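Long-range contact in alpha-1,2-Mannosidase (Trichoderma reesei, PDB 1HCU), which probably trims alpha-1,2-linked mannose residues from high-mannose N-glycans, using a calcium ion as cofactor: residues G306-F311 against I389-T394. Numbering follows the deposited sequence.
Sequences GHLASF and ILRPET
The CA atoms of F311 and E393 lie 4.4 Å apart where the turn that leads from strand 300-306 into helix 312-323 meets the start of helix 393-405 in the (alpha/alpha)7 barrel of this family 47 glycosidase. E393, a predicted active-site residue close to the bound calcium ion, reaches across with its chain bent by rotation about CB-CG (chi2 82°), and OE2 lies 2.8 Å from H307 ND1. That hydrogen bond is weak, with an N-H...O angle of only 126° and the carboxylate turned almost perpendicular to the imidazole. The ring itself is sandwiched: R391 CB sits over one face in a CH-pi contact, 3.8 Å from the centroid, and T394 OG1 lies over the opposite face. Y343 OH hydrogen-bonds H307 NE2, so both ring nitrogens have partners, which probably helps to set the ring's rotation. Past the ring, the extended R391 side chain carries its guanidinium to L308, whose CD2 rests toward the rim of one face, 3.6 Å from NH1, while I389 CD1 lies over the opposite face, also toward its rim. R391 NE forms a salt bridge with E353, a predicted proton donor, which places this packing in the wall of the probable catalytic site. T394 OG1 donates to S310 OG at 3.0 Å, and S310 OG, set between its own backbone N and carbonyl carbon (chi1 69°), donates a hydrogen bond to H307 O at 2.6 Å.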
loop_
_atom_site.group_PDB
_atom_site.type_symbol
_atom_site.label_atom_id
_atom_site.label_comp_id
_atom_site.label_asym_id
_atom_site.label_seq_id
_atom_site.Cartn_x
_atom_site.Cartn_y
_atom_site.Cartn_z
ATOM N N GLY A 306 3.340 3.939 13.273
ATOM C CA GLY A 306 4.516 3.570 12.507
ATOM C C GLY A 306 4.386 3.947 11.055
ATOM O O GLY A 306 3.424 4.594 10.657
ATOM N N HIS A 307 5.351 3.513 10.255
ATOM C CA HIS A 307 5.371 3.832 8.836
ATOM C C HIS A 307 4.148 3.344 8.047
ATOM O O HIS A 307 3.759 3.973 7.063
ATOM C CB HIS A 307 6.657 3.285 8.225
ATOM C CG HIS A 307 7.074 3.983 6.972
ATOM N ND1 HIS A 307 6.328 3.943 5.814
ATOM C CD2 HIS A 307 8.170 4.726 6.688
ATOM C CE1 HIS A 307 6.947 4.629 4.870
ATOM N NE2 HIS A 307 8.067 5.112 5.374
ATOM N N LEU A 308 3.535 2.240 8.464
ATOM C CA LEU A 308 2.361 1.731 7.741
ATOM C C LEU A 308 1.198 2.712 7.823
ATOM O O LEU A 308 0.518 2.964 6.826
ATOM C CB LEU A 308 1.913 0.363 8.291
ATOM C CG LEU A 308 2.800 -0.858 8.013
ATOM C CD1 LEU A 308 2.223 -2.086 8.714
ATOM C CD2 LEU A 308 2.896 -1.100 6.507
ATOM N N ALA A 309 0.979 3.277 9.008
ATOM C CA ALA A 309 -0.119 4.226 9.195
ATOM C C ALA A 309 0.099 5.562 8.488
ATOM O O ALA A 309 -0.827 6.364 8.387
ATOM C CB ALA A 309 -0.354 4.470 10.677
ATOM N N SER A 310 1.307 5.809 7.988
ATOM C CA SER A 310 1.552 7.085 7.335
ATOM C C SER A 310 0.829 7.225 5.993
ATOM O O SER A 310 0.832 8.300 5.396
ATOM C CB SER A 310 3.055 7.322 7.148
ATOM O OG SER A 310 3.605 6.433 6.197
ATOM N N PHE A 311 0.207 6.150 5.522
ATOM C CA PHE A 311 -0.514 6.184 4.247
ATOM C C PHE A 311 -1.843 6.913 4.472
ATOM O O PHE A 311 -2.486 7.372 3.530
ATOM C CB PHE A 311 -0.810 4.761 3.759
ATOM C CG PHE A 311 -2.157 4.247 4.197
ATOM C CD1 PHE A 311 -3.245 4.292 3.333
ATOM C CD2 PHE A 311 -2.359 3.808 5.503
ATOM C CE1 PHE A 311 -4.516 3.913 3.761
ATOM C CE2 PHE A 311 -3.619 3.431 5.944
ATOM C CZ PHE A 311 -4.703 3.483 5.070
ATOM N N ILE A 389 12.511 -0.646 5.542
ATOM C CA ILE A 389 12.624 -1.619 4.464
ATOM C C ILE A 389 12.067 -1.141 3.135
ATOM O O ILE A 389 11.404 -1.887 2.409
ATOM C CB ILE A 389 11.968 -2.976 4.851
ATOM C CG1 ILE A 389 10.455 -2.833 5.011
ATOM C CG2 ILE A 389 12.555 -3.467 6.166
ATOM C CD1 ILE A 389 9.762 -4.163 5.301
ATOM N N LEU A 390 12.344 0.121 2.826
ATOM C CA LEU A 390 11.930 0.722 1.565
ATOM C C LEU A 390 10.417 0.919 1.406
ATOM O O LEU A 390 9.901 0.875 0.281
ATOM C CB LEU A 390 12.493 -0.129 0.408
ATOM C CG LEU A 390 14.009 -0.425 0.465
ATOM C CD1 LEU A 390 14.455 -1.303 -0.695
ATOM C CD2 LEU A 390 14.776 0.909 0.427
ATOM N N ARG A 391 9.706 1.149 2.512
ATOM C CA ARG A 391 8.256 1.356 2.438
ATOM C C ARG A 391 7.916 2.630 1.677
ATOM O O ARG A 391 8.748 3.521 1.541
ATOM C CB ARG A 391 7.623 1.378 3.832
ATOM C CG ARG A 391 7.594 -0.014 4.476
ATOM C CD ARG A 391 6.709 -0.036 5.697
ATOM N NE ARG A 391 6.786 -1.278 6.466
ATOM C CZ ARG A 391 6.336 -2.468 6.068
ATOM N NH1 ARG A 391 5.762 -2.620 4.877
ATOM N NH2 ARG A 391 6.432 -3.508 6.889
ATOM N N PRO A 392 6.686 2.725 1.163
ATOM C CA PRO A 392 6.313 3.919 0.406
ATOM C C PRO A 392 5.225 4.818 0.986
ATOM O O PRO A 392 4.974 5.904 0.459
ATOM C CB PRO A 392 5.857 3.318 -0.905
ATOM C CG PRO A 392 5.016 2.143 -0.390
ATOM C CD PRO A 392 5.810 1.591 0.805
ATOM N N GLU A 393 4.581 4.377 2.056
ATOM C CA GLU A 393 3.478 5.132 2.629
ATOM C C GLU A 393 3.632 6.641 2.778
ATOM O O GLU A 393 2.690 7.382 2.524
ATOM C CB GLU A 393 3.079 4.532 3.976
ATOM C CG GLU A 393 2.543 3.116 3.866
ATOM C CD GLU A 393 3.645 2.082 3.787
ATOM O OE1 GLU A 393 3.337 0.913 3.488
ATOM O OE2 GLU A 393 4.812 2.431 4.028
ATOM N N THR A 394 4.803 7.103 3.193
ATOM C CA THR A 394 5.015 8.528 3.383
ATOM C C THR A 394 5.118 9.279 2.053
ATOM O O THR A 394 4.511 10.350 1.883
ATOM C CB THR A 394 6.254 8.750 4.264
ATOM O OG1 THR A 394 5.988 8.218 5.569
ATOM C CG2 THR A 394 6.586 10.224 4.384
#